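Local atomic coordinates of glutamate racemase (Escherichia coli, PDB entry 2JFN), a protein that belongs to the Asp/Glu/hydantoin racemase family and folds into two alpha/beta lobes, with separate pockets for bound glutamic acid and UDP-N-acetylmuramoyl-L-alanine. Residues Leu168-Ala171 against Lys172-Glu176; Pro208-Gln211 against Glu212-Leu215; Thr235-Leu238 against Leu239-Ala243. One frame throughout, in Å; residues are numbered along the deposited sequence.

Overall arrangement
From the N terminus the three contacts come in series; none nests within or crosses another, and each closes no more than a turn or two of helix. Contact 1 finishes helix 163-174, contact 2 starts helix 211-217 after strand 199-202, and contact 3 finishes helix 228-241. Contacts 1 and 2 touch: K172 NZ makes a probable hydrogen bond to L209 O (2.9 Å) and a salt bridge to E213 OE1 (3.0 Å), and L173 CD1 packs on L209 CD1, tying the end of helix 163-174 to the start of helix 211-217. Contact 3 lies across the chain's centre from contact 1, about 33 Å between centres, where its helix packs on strand 87-90 of the mixed sheet.

Contact 1 (Leu168-Ala171 against Lys172-Glu176); sequences LAEA and KLHGE
E170 and H174, one helical turn apart, run side by side in the same direction and join at their ends. Along H174, CB lies 3.4 Å from A171 O, and CG lies at the same distance from the carbonyl oxygen of E170. CD2 sits too close to that oxygen in the model for its exact place to be trusted. At the tip, NE2 donates to E170 OE2 (3.3 Å); the acceptor lies almost in the imidazole plane and is met nearly along its C-O axis, although the N-H is bent at 138°. CG of H174 is anti to the carbonyl carbon (chi1 -83°), which keeps the ring alongside the glutamate. Carboxylate and ring planes stand 42° apart.

The last turn closes around A171 O, gripped from opposite faces of its carbonyl plane by H174 N at 2.9 Å and E176 N at 3.0 Å. With G175 N bonded to K172 O and G175 at positive phi, this is a Schellman motif ending helix 163-174. E176 bends at chi2 and lays its carboxylate beside A171, OE1 coming to 3.7 Å from A171 CB. K172, fully extended, carries its amine away to L209 and E213.

The carboxylate of E170 is held at both oxygens: OE1 takes H206 NE2 and V31 N, while OE2 takes H174. Its rotation is thereby fixed, and because H206 lines the glutamic acid pocket, E170 probably acts as a second-shell group that positions it.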
ATOM      1  N   LEU A 168       7.797  10.469   5.583  1.00 28.21           N
ATOM      2  CA  LEU A 168       8.723  10.940   4.567  1.00 28.05           C
ATOM      3  C   LEU A 168       8.083  10.727   3.200  1.00 27.93           C
ATOM      4  O   LEU A 168       8.175  11.586   2.320  1.00 28.11           O
ATOM      5  CB  LEU A 168      10.055  10.183   4.671  1.00 28.07           C
ATOM      6  CG  LEU A 168      10.882  10.556   5.905  1.00 28.26           C
ATOM      7  CD1 LEU A 168      12.120   9.688   5.982  1.00 28.45           C
ATOM      8  CD2 LEU A 168      11.261  12.027   5.831  1.00 28.49           C
ATOM      9  N   ALA A 169       7.415   9.589   3.034  1.00 27.73           N
ATOM     10  CA  ALA A 169       6.747   9.276   1.771  1.00 28.12           C
ATOM     11  C   ALA A 169       5.601  10.263   1.556  1.00 28.18           C
ATOM     12  O   ALA A 169       5.425  10.791   0.456  1.00 28.29           O
ATOM     13  CB  ALA A 169       6.215   7.831   1.786  1.00 27.69           C
ATOM     14  N   GLU A 170       4.819  10.511   2.604  1.00 28.76           N
ATOM     15  CA  GLU A 170       3.715  11.466   2.497  1.00 29.18           C
ATOM     16  C   GLU A 170       4.281  12.818   2.072  1.00 29.51           C
ATOM     17  O   GLU A 170       3.814  13.423   1.109  1.00 29.71           O
ATOM     18  CB  GLU A 170       2.985  11.613   3.838  1.00 29.14           C
ATOM     19  CG  GLU A 170       2.038  10.467   4.181  1.00 29.02           C
ATOM     20  CD  GLU A 170       0.758  10.475   3.345  1.00 29.97           C
ATOM     21  OE1 GLU A 170       0.229   9.376   3.058  1.00 29.30           O
ATOM     22  OE2 GLU A 170       0.270  11.571   2.985  1.00 30.01           O
ATOM     23  N   ALA A 171       5.300  13.284   2.790  1.00 29.94           N
ATOM     24  CA  ALA A 171       5.923  14.566   2.476  1.00 30.26           C
ATOM     25  C   ALA A 171       6.348  14.628   1.016  1.00 30.81           C
ATOM     26  O   ALA A 171       6.060  15.599   0.313  1.00 31.13           O
ATOM     27  CB  ALA A 171       7.132  14.792   3.371  1.00 30.29           C
ATOM     28  N   LYS A 172       7.036  13.591   0.557  1.00 31.06           N
ATOM     29  CA  LYS A 172       7.505  13.565  -0.818  1.00 32.12           C
ATOM     30  C   LYS A 172       6.404  13.822  -1.840  1.00 32.64           C
ATOM     31  O   LYS A 172       6.552  14.689  -2.704  1.00 32.92           O
ATOM     32  CB  LYS A 172       8.189  12.232  -1.127  1.00 32.06           C
ATOM     33  CG  LYS A 172       8.738  12.154  -2.542  1.00 32.46           C
ATOM     34  CD  LYS A 172       9.432  10.820  -2.802  1.00 32.50           C
ATOM     35  CE  LYS A 172      10.006  10.768  -4.209  1.00 33.01           C
ATOM     36  NZ  LYS A 172      10.717   9.491  -4.454  1.00 32.96           N
ATOM     37  N   LEU A 173       5.304  13.082  -1.753  1.00 33.14           N
ATOM     38  CA  LEU A 173       4.224  13.267  -2.709  1.00 34.31           C
ATOM     39  C   LEU A 173       3.439  14.552  -2.465  1.00 35.30           C
ATOM     40  O   LEU A 173       2.571  14.914  -3.255  1.00 35.42           O
ATOM     41  CB  LEU A 173       3.276  12.061  -2.705  1.00 34.17           C
ATOM     42  CG  LEU A 173       3.830  10.666  -3.041  1.00 34.37           C
ATOM     43  CD1 LEU A 173       2.841   9.952  -3.952  1.00 33.96           C
ATOM     44  CD2 LEU A 173       5.186  10.760  -3.713  1.00 34.33           C
ATOM     45  N   HIS A 174       3.733  15.239  -1.367  1.00 36.72           N
ATOM     46  CA  HIS A 174       3.054  16.494  -1.078  1.00 38.16           C
ATOM     47  C   HIS A 174       3.897  17.651  -1.597  1.00 39.31           C
ATOM     48  O   HIS A 174       3.490  18.808  -1.521  1.00 39.72           O
ATOM     49  CB  HIS A 174       2.794  16.635   0.425  1.00 37.76           C
ATOM     50  CG  HIS A 174       1.560  15.922   0.884  1.00 37.39           C
ATOM     51  ND1 HIS A 174       0.301  16.480   0.796  1.00 37.82           N
ATOM     52  CD2 HIS A 174       1.383  14.671   1.372  1.00 37.15           C
ATOM     53  CE1 HIS A 174      -0.596  15.603   1.211  1.00 37.44           C
ATOM     54  NE2 HIS A 174       0.034  14.497   1.565  1.00 37.12           N
ATOM     55  N   GLY A 175       5.072  17.327  -2.130  1.00 40.42           N
ATOM     56  CA  GLY A 175       5.937  18.356  -2.682  1.00 41.81           C
ATOM     57  C   GLY A 175       7.207  18.659  -1.912  1.00 43.00           C
ATOM     58  O   GLY A 175       8.019  19.472  -2.358  1.00 43.03           O
ATOM     59  N   GLU A 176       7.389  18.026  -0.757  1.00 43.77           N
ATOM     60  CA  GLU A 176       8.593  18.260   0.032  1.00 45.02           C
ATOM     61  C   GLU A 176       9.683  17.273  -0.360  1.00 45.17           C
ATOM     62  O   GLU A 176       9.396  16.151  -0.773  1.00 45.70           O
ATOM     63  CB  GLU A 176       8.300  18.133   1.532  1.00 46.03           C
ATOM     64  CG  GLU A 176       7.383  19.210   2.097  1.00 47.96           C
ATOM     65  CD  GLU A 176       5.911  18.919   1.873  1.00 49.25           C
ATOM     66  OE1 GLU A 176       5.401  17.934   2.455  1.00 49.83           O
ATOM     67  OE2 GLU A 176       5.260  19.676   1.119  1.00 50.12           O
TER

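Contact 2 (Pro208-Gln211 against Glu212-Leu215); sequences PLLQ and EELL
L210 O receives L214 N in a short, straight bond (2.8 Å, N-H...O 169°), the first of two that set the opening turns of helix 211-217. The second runs from L215 N to Q211 O at 2.9 Å. L210 is at the N-cap with a side chain that cannot accept, and the next two amides find their acceptors in P208 O and a water. Q211 N turns back to P208 O (3.0 Å), closing the 3-10 turn ahead of the helix. E212 N donates to the water at 2.9 Å, which in turn gives a weak bond to L209 O, so a solvent molecule bridges the incoming loop and the first turn. L209 O also accepts from K172.

E213 stays close to the cap without bonding to it. With CG anti to the carbonyl carbon (chi1 -69°) and the chain bent at chi2, its side chain crosses that of L210 at about a right angle, and OE1 lies 4.0 Å from L210 CD2. OE1 and L210 O, 3.3 Å apart, are both acceptors; what satisfies OE1 is the salt bridge to K172, whose positive charge probably eases the crowding of the two oxygens. Apolar contact is slighter: L214 CG lies 4.2 Å from L210 CB, and L215 CD1 runs beside Q211 CG at 3.7 Å.

L210 packs on M165 and A169 of helix 163-174, E213 and L214 rest on L183 of helix 180-186, and Q211 and L215 cover L224 of strand 223-225, one of the two outer strands of the four-stranded parallel sheet.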
ATOM      1  N   PRO A 208       7.649   1.847  -1.381  1.00 24.05           N
ATOM      2  CA  PRO A 208       8.140   1.796  -2.763  1.00 23.79           C
ATOM      3  C   PRO A 208       8.261   3.207  -3.356  1.00 23.75           C
ATOM      4  O   PRO A 208       9.055   3.445  -4.267  1.00 23.71           O
ATOM      5  CB  PRO A 208       7.077   0.959  -3.472  1.00 23.37           C
ATOM      6  CG  PRO A 208       6.666  -0.003  -2.408  1.00 23.62           C
ATOM      7  CD  PRO A 208       6.532   0.901  -1.187  1.00 23.52           C
ATOM      8  N   LEU A 209       7.470   4.136  -2.826  1.00 24.35           N
ATOM      9  CA  LEU A 209       7.489   5.526  -3.287  1.00 24.73           C
ATOM     10  C   LEU A 209       8.836   6.182  -2.982  1.00 24.96           C
ATOM     11  O   LEU A 209       9.184   7.210  -3.569  1.00 25.40           O
ATOM     12  CB  LEU A 209       6.375   6.330  -2.600  1.00 24.44           C
ATOM     13  CG  LEU A 209       4.939   5.901  -2.896  1.00 24.17           C
ATOM     14  CD1 LEU A 209       3.981   6.705  -2.037  1.00 24.39           C
ATOM     15  CD2 LEU A 209       4.643   6.101  -4.376  1.00 25.04           C
ATOM     16  N   LEU A 210       9.583   5.584  -2.060  1.00 25.40           N
ATOM     17  CA  LEU A 210      10.894   6.096  -1.655  1.00 26.09           C
ATOM     18  C   LEU A 210      12.027   5.243  -2.217  1.00 26.97           C
ATOM     19  O   LEU A 210      13.176   5.355  -1.777  1.00 26.49           O
ATOM     20  CB  LEU A 210      10.999   6.109  -0.127  1.00 26.08           C
ATOM     21  CG  LEU A 210      10.050   7.040   0.638  1.00 26.43           C
ATOM     22  CD1 LEU A 210      10.109   6.722   2.110  1.00 26.49           C
ATOM     23  CD2 LEU A 210      10.428   8.492   0.377  1.00 26.75           C
ATOM     24  N   GLN A 211      11.714   4.395  -3.188  1.00 27.84           N
ATOM     25  CA  GLN A 211      12.736   3.524  -3.751  1.00 29.76           C
ATOM     26  C   GLN A 211      14.049   4.230  -4.080  1.00 29.78           C
ATOM     27  O   GLN A 211      15.113   3.791  -3.648  1.00 29.75           O
ATOM     28  CB  GLN A 211      12.217   2.801  -5.000  1.00 31.43           C
ATOM     29  CG  GLN A 211      13.284   1.899  -5.619  1.00 35.04           C
ATOM     30  CD  GLN A 211      12.744   0.952  -6.669  1.00 36.79           C
ATOM     31  OE1 GLN A 211      11.941   0.062  -6.366  1.00 38.21           O
ATOM     32  NE2 GLN A 211      13.186   1.133  -7.914  1.00 37.92           N
ATOM     33  N   GLU A 212      13.984   5.323  -4.833  1.00 30.23           N
ATOM     34  CA  GLU A 212      15.205   6.037  -5.203  1.00 31.41           C
ATOM     35  C   GLU A 212      16.015   6.449  -3.979  1.00 30.99           C
ATOM     36  O   GLU A 212      17.212   6.168  -3.894  1.00 30.68           O
ATOM     37  CB  GLU A 212      14.872   7.270  -6.053  1.00 33.48           C
ATOM     38  CG  GLU A 212      16.093   7.911  -6.701  1.00 36.83           C
ATOM     39  CD  GLU A 212      15.782   8.559  -8.046  1.00 38.98           C
ATOM     40  OE1 GLU A 212      15.388   7.833  -8.990  1.00 40.36           O
ATOM     41  OE2 GLU A 212      15.930   9.794  -8.164  1.00 40.67           O
ATOM     42  N   GLU A 213      15.355   7.106  -3.028  1.00 30.23           N
ATOM     43  CA  GLU A 213      16.014   7.546  -1.811  1.00 29.95           C
ATOM     44  C   GLU A 213      16.598   6.367  -1.029  1.00 29.41           C
ATOM     45  O   GLU A 213      17.720   6.446  -0.526  1.00 29.01           O
ATOM     46  CB  GLU A 213      15.031   8.307  -0.914  1.00 30.26           C
ATOM     47  CG  GLU A 213      14.574   9.663  -1.443  1.00 31.58           C
ATOM     48  CD  GLU A 213      13.482   9.582  -2.503  1.00 32.64           C
ATOM     49  OE1 GLU A 213      12.956   8.477  -2.764  1.00 32.86           O
ATOM     50  OE2 GLU A 213      13.142  10.642  -3.070  1.00 33.12           O
ATOM     51  N   LEU A 214      15.831   5.283  -0.914  1.00 28.84           N
ATOM     52  CA  LEU A 214      16.294   4.102  -0.184  1.00 28.43           C
ATOM     53  C   LEU A 214      17.549   3.510  -0.809  1.00 28.83           C
ATOM     54  O   LEU A 214      18.471   3.108  -0.103  1.00 27.87           O
ATOM     55  CB  LEU A 214      15.202   3.029  -0.133  1.00 28.13           C
ATOM     56  CG  LEU A 214      14.025   3.328   0.804  1.00 27.63           C
ATOM     57  CD1 LEU A 214      12.920   2.302   0.598  1.00 27.49           C
ATOM     58  CD2 LEU A 214      14.520   3.320   2.254  1.00 27.85           C
ATOM     59  N   LEU A 215      17.583   3.468  -2.133  1.00 29.30           N
ATOM     60  CA  LEU A 215      18.732   2.914  -2.827  1.00 30.96           C
ATOM     61  C   LEU A 215      19.982   3.778  -2.690  1.00 31.93           C
ATOM     62  O   LEU A 215      21.095   3.295  -2.871  1.00 32.43           O
ATOM     63  CB  LEU A 215      18.382   2.684  -4.298  1.00 30.54           C
ATOM     64  CG  LEU A 215      17.364   1.551  -4.473  1.00 30.81           C
ATOM     65  CD1 LEU A 215      16.971   1.416  -5.927  1.00 30.80           C
ATOM     66  CD2 LEU A 215      17.968   0.249  -3.962  1.00 30.46           C
TER
HETATM   67  O   HOH W   1      11.663   6.832  -5.716  1.00 43.40           O

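Contact 3 (Thr235-Leu238 against Leu239-Ala243); sequences TAWL and LEHEA
L238 O is gripped by two amides at the end of helix 228-241: E242 N and A243 N each stand 2.8 Å from it and approach from opposite faces of its carbonyl plane. The carbonyl one residue earlier is shared as well. W237 O takes H241 N at 2.9 Å in its plane, while E240 N comes from well above that plane.

The same turn carries an aromatic pair. H241 presents its edge to the face of the W237 indole, the ring planes 68° apart and the histidine centroid 4.1 Å from that of the five-membered ring. H241 ND1 lies 3.0 Å from both CE2 and NE1 of W237, though the angle at NE1 is too poor for a hydrogen bond. H241 CB adds a CH-pi contact over the six-membered ring, 9° off the normal. W237 CG is anti to the backbone N (chi1 -170°), which lays the indole along the helix beside H241.

This is a C-terminal helix end: E242 is the first residue to leave helical backbone angles, and the bond from A243 N to L238 O spans five residues where the helix spaces its bonds by four. Here the E242 side chain, extended beyond CG, crosses those of W237 and L238, OE2 lying near the indole plane at its CZ3 edge (3.3 Å) while also touching L238 CD2. The nearest atoms of the L238 side chain and the bound UDP-N-acetylmuramoyl-L-alanine are about 6 Å apart, and L238 packs on L87 of strand 87-90.

On another flank a water donates to both A236 O and E240 OE2, the latter at 2.7 Å. T235 CG2 runs beside L239 CD1 at 3.9 Å, and both residues meet L87 and L44, while T235 OG1 bonds to I231 O one turn back.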
ATOM      1  N   THR A 235      -4.856  -8.919  -9.664  1.00 32.93           N
ATOM      2  CA  THR A 235      -5.989  -8.087 -10.067  1.00 33.19           C
ATOM      3  C   THR A 235      -6.470  -8.496 -11.457  1.00 33.74           C
ATOM      4  O   THR A 235      -7.673  -8.663 -11.688  1.00 33.08           O
ATOM      5  CB  THR A 235      -5.599  -6.588 -10.065  1.00 32.74           C
ATOM      6  OG1 THR A 235      -5.346  -6.176  -8.716  1.00 32.01           O
ATOM      7  CG2 THR A 235      -6.721  -5.721 -10.655  1.00 32.30           C
ATOM      8  N   ALA A 236      -5.525  -8.670 -12.376  1.00 34.60           N
ATOM      9  CA  ALA A 236      -5.854  -9.081 -13.736  1.00 35.65           C
ATOM     10  C   ALA A 236      -6.516 -10.461 -13.726  1.00 36.35           C
ATOM     11  O   ALA A 236      -7.436 -10.720 -14.498  1.00 36.64           O
ATOM     12  CB  ALA A 236      -4.594  -9.109 -14.595  1.00 35.86           C
ATOM     13  N   TRP A 237      -6.057 -11.349 -12.848  1.00 37.16           N
ATOM     14  CA  TRP A 237      -6.638 -12.686 -12.776  1.00 38.00           C
ATOM     15  C   TRP A 237      -8.079 -12.635 -12.255  1.00 38.01           C
ATOM     16  O   TRP A 237      -8.958 -13.340 -12.759  1.00 37.78           O
ATOM     17  CB  TRP A 237      -5.813 -13.589 -11.857  1.00 38.98           C
ATOM     18  CG  TRP A 237      -6.224 -15.040 -11.923  1.00 40.50           C
ATOM     19  CD1 TRP A 237      -5.852 -15.958 -12.870  1.00 41.31           C
ATOM     20  CD2 TRP A 237      -7.109 -15.729 -11.027  1.00 40.98           C
ATOM     21  NE1 TRP A 237      -6.449 -17.173 -12.616  1.00 41.47           N
ATOM     22  CE2 TRP A 237      -7.225 -17.060 -11.492  1.00 41.43           C
ATOM     23  CE3 TRP A 237      -7.816 -15.351  -9.878  1.00 41.27           C
ATOM     24  CZ2 TRP A 237      -8.021 -18.015 -10.847  1.00 41.56           C
ATOM     25  CZ3 TRP A 237      -8.610 -16.302  -9.237  1.00 41.51           C
ATOM     26  CH2 TRP A 237      -8.703 -17.618  -9.725  1.00 41.65           C
ATOM     27  N   LEU A 238      -8.314 -11.807 -11.242  1.00 37.56           N
ATOM     28  CA  LEU A 238      -9.643 -11.681 -10.658  1.00 37.57           C
ATOM     29  C   LEU A 238     -10.619 -11.002 -11.606  1.00 37.81           C
ATOM     30  O   LEU A 238     -11.804 -11.340 -11.635  1.00 37.91           O
ATOM     31  CB  LEU A 238      -9.570 -10.909  -9.339  1.00 36.67           C
ATOM     32  CG  LEU A 238      -8.844 -11.640  -8.212  1.00 36.43           C
ATOM     33  CD1 LEU A 238      -8.675 -10.724  -7.023  1.00 36.24           C
ATOM     34  CD2 LEU A 238      -9.626 -12.884  -7.817  1.00 36.56           C
ATOM     35  N   LEU A 239     -10.133 -10.044 -12.382  1.00 38.48           N
ATOM     36  CA  LEU A 239     -11.003  -9.359 -13.324  1.00 39.58           C
ATOM     37  C   LEU A 239     -11.422 -10.345 -14.411  1.00 40.79           C
ATOM     38  O   LEU A 239     -12.413 -10.133 -15.110  1.00 40.92           O
ATOM     39  CB  LEU A 239     -10.284  -8.161 -13.945  1.00 39.09           C
ATOM     40  CG  LEU A 239     -10.041  -6.977 -12.997  1.00 38.87           C
ATOM     41  CD1 LEU A 239      -9.211  -5.916 -13.694  1.00 38.45           C
ATOM     42  CD2 LEU A 239     -11.380  -6.404 -12.539  1.00 38.47           C
ATOM     43  N   GLU A 240     -10.666 -11.431 -14.533  1.00 41.65           N
ATOM     44  CA  GLU A 240     -10.945 -12.444 -15.541  1.00 42.84           C
ATOM     45  C   GLU A 240     -11.788 -13.602 -15.038  1.00 43.09           C
ATOM     46  O   GLU A 240     -12.635 -14.110 -15.767  1.00 43.08           O
ATOM     47  CB  GLU A 240      -9.636 -13.005 -16.107  1.00 43.65           C
ATOM     48  CG  GLU A 240      -8.837 -12.016 -16.942  1.00 45.38           C
ATOM     49  CD  GLU A 240      -9.651 -11.430 -18.084  1.00 46.58           C
ATOM     50  OE1 GLU A 240     -10.236 -12.219 -18.864  1.00 47.04           O
ATOM     51  OE2 GLU A 240      -9.704 -10.183 -18.200  1.00 47.22           O
ATOM     52  N   HIS A 241     -11.565 -14.015 -13.796  1.00 43.49           N
ATOM     53  CA  HIS A 241     -12.288 -15.157 -13.256  1.00 44.38           C
ATOM     54  C   HIS A 241     -13.283 -14.918 -12.114  1.00 44.07           C
ATOM     55  O   HIS A 241     -13.932 -15.867 -11.672  1.00 44.13           O
ATOM     56  CB  HIS A 241     -11.270 -16.220 -12.820  1.00 45.65           C
ATOM     57  CG  HIS A 241     -10.323 -16.633 -13.908  1.00 47.27           C
ATOM     58  ND1 HIS A 241      -9.270 -17.496 -13.690  1.00 47.83           N
ATOM     59  CD2 HIS A 241     -10.263 -16.292 -15.217  1.00 47.86           C
ATOM     60  CE1 HIS A 241      -8.601 -17.666 -14.816  1.00 48.31           C
ATOM     61  NE2 HIS A 241      -9.183 -16.947 -15.759  1.00 48.70           N
ATOM     62  N   GLU A 242     -13.428 -13.680 -11.641  1.00 43.53           N
ATOM     63  CA  GLU A 242     -14.348 -13.434 -10.528  1.00 42.98           C
ATOM     64  C   GLU A 242     -15.120 -12.117 -10.484  1.00 42.31           C
ATOM     65  O   GLU A 242     -16.211 -12.063  -9.922  1.00 42.11           O
ATOM     66  CB  GLU A 242     -13.600 -13.577  -9.199  1.00 43.70           C
ATOM     67  CG  GLU A 242     -13.197 -14.992  -8.847  1.00 44.78           C
ATOM     68  CD  GLU A 242     -12.409 -15.056  -7.557  1.00 45.69           C
ATOM     69  OE1 GLU A 242     -12.794 -14.367  -6.583  1.00 45.73           O
ATOM     70  OE2 GLU A 242     -11.409 -15.805  -7.512  1.00 46.45           O
ATOM     71  N   ALA A 243     -14.561 -11.060 -11.061  1.00 41.35           N
ATOM     72  CA  ALA A 243     -15.203  -9.750 -11.024  1.00 40.63           C
ATOM     73  C   ALA A 243     -16.535  -9.637 -11.761  1.00 40.38           C
ATOM     74  O   ALA A 243     -16.673 -10.088 -12.900  1.00 39.78           O
ATOM     75  CB  ALA A 243     -14.243  -8.690 -11.549  1.00 40.62           C
TER
HETATM   76  O   HOH W   2      -7.829  -8.909 -16.767  1.00 57.15           O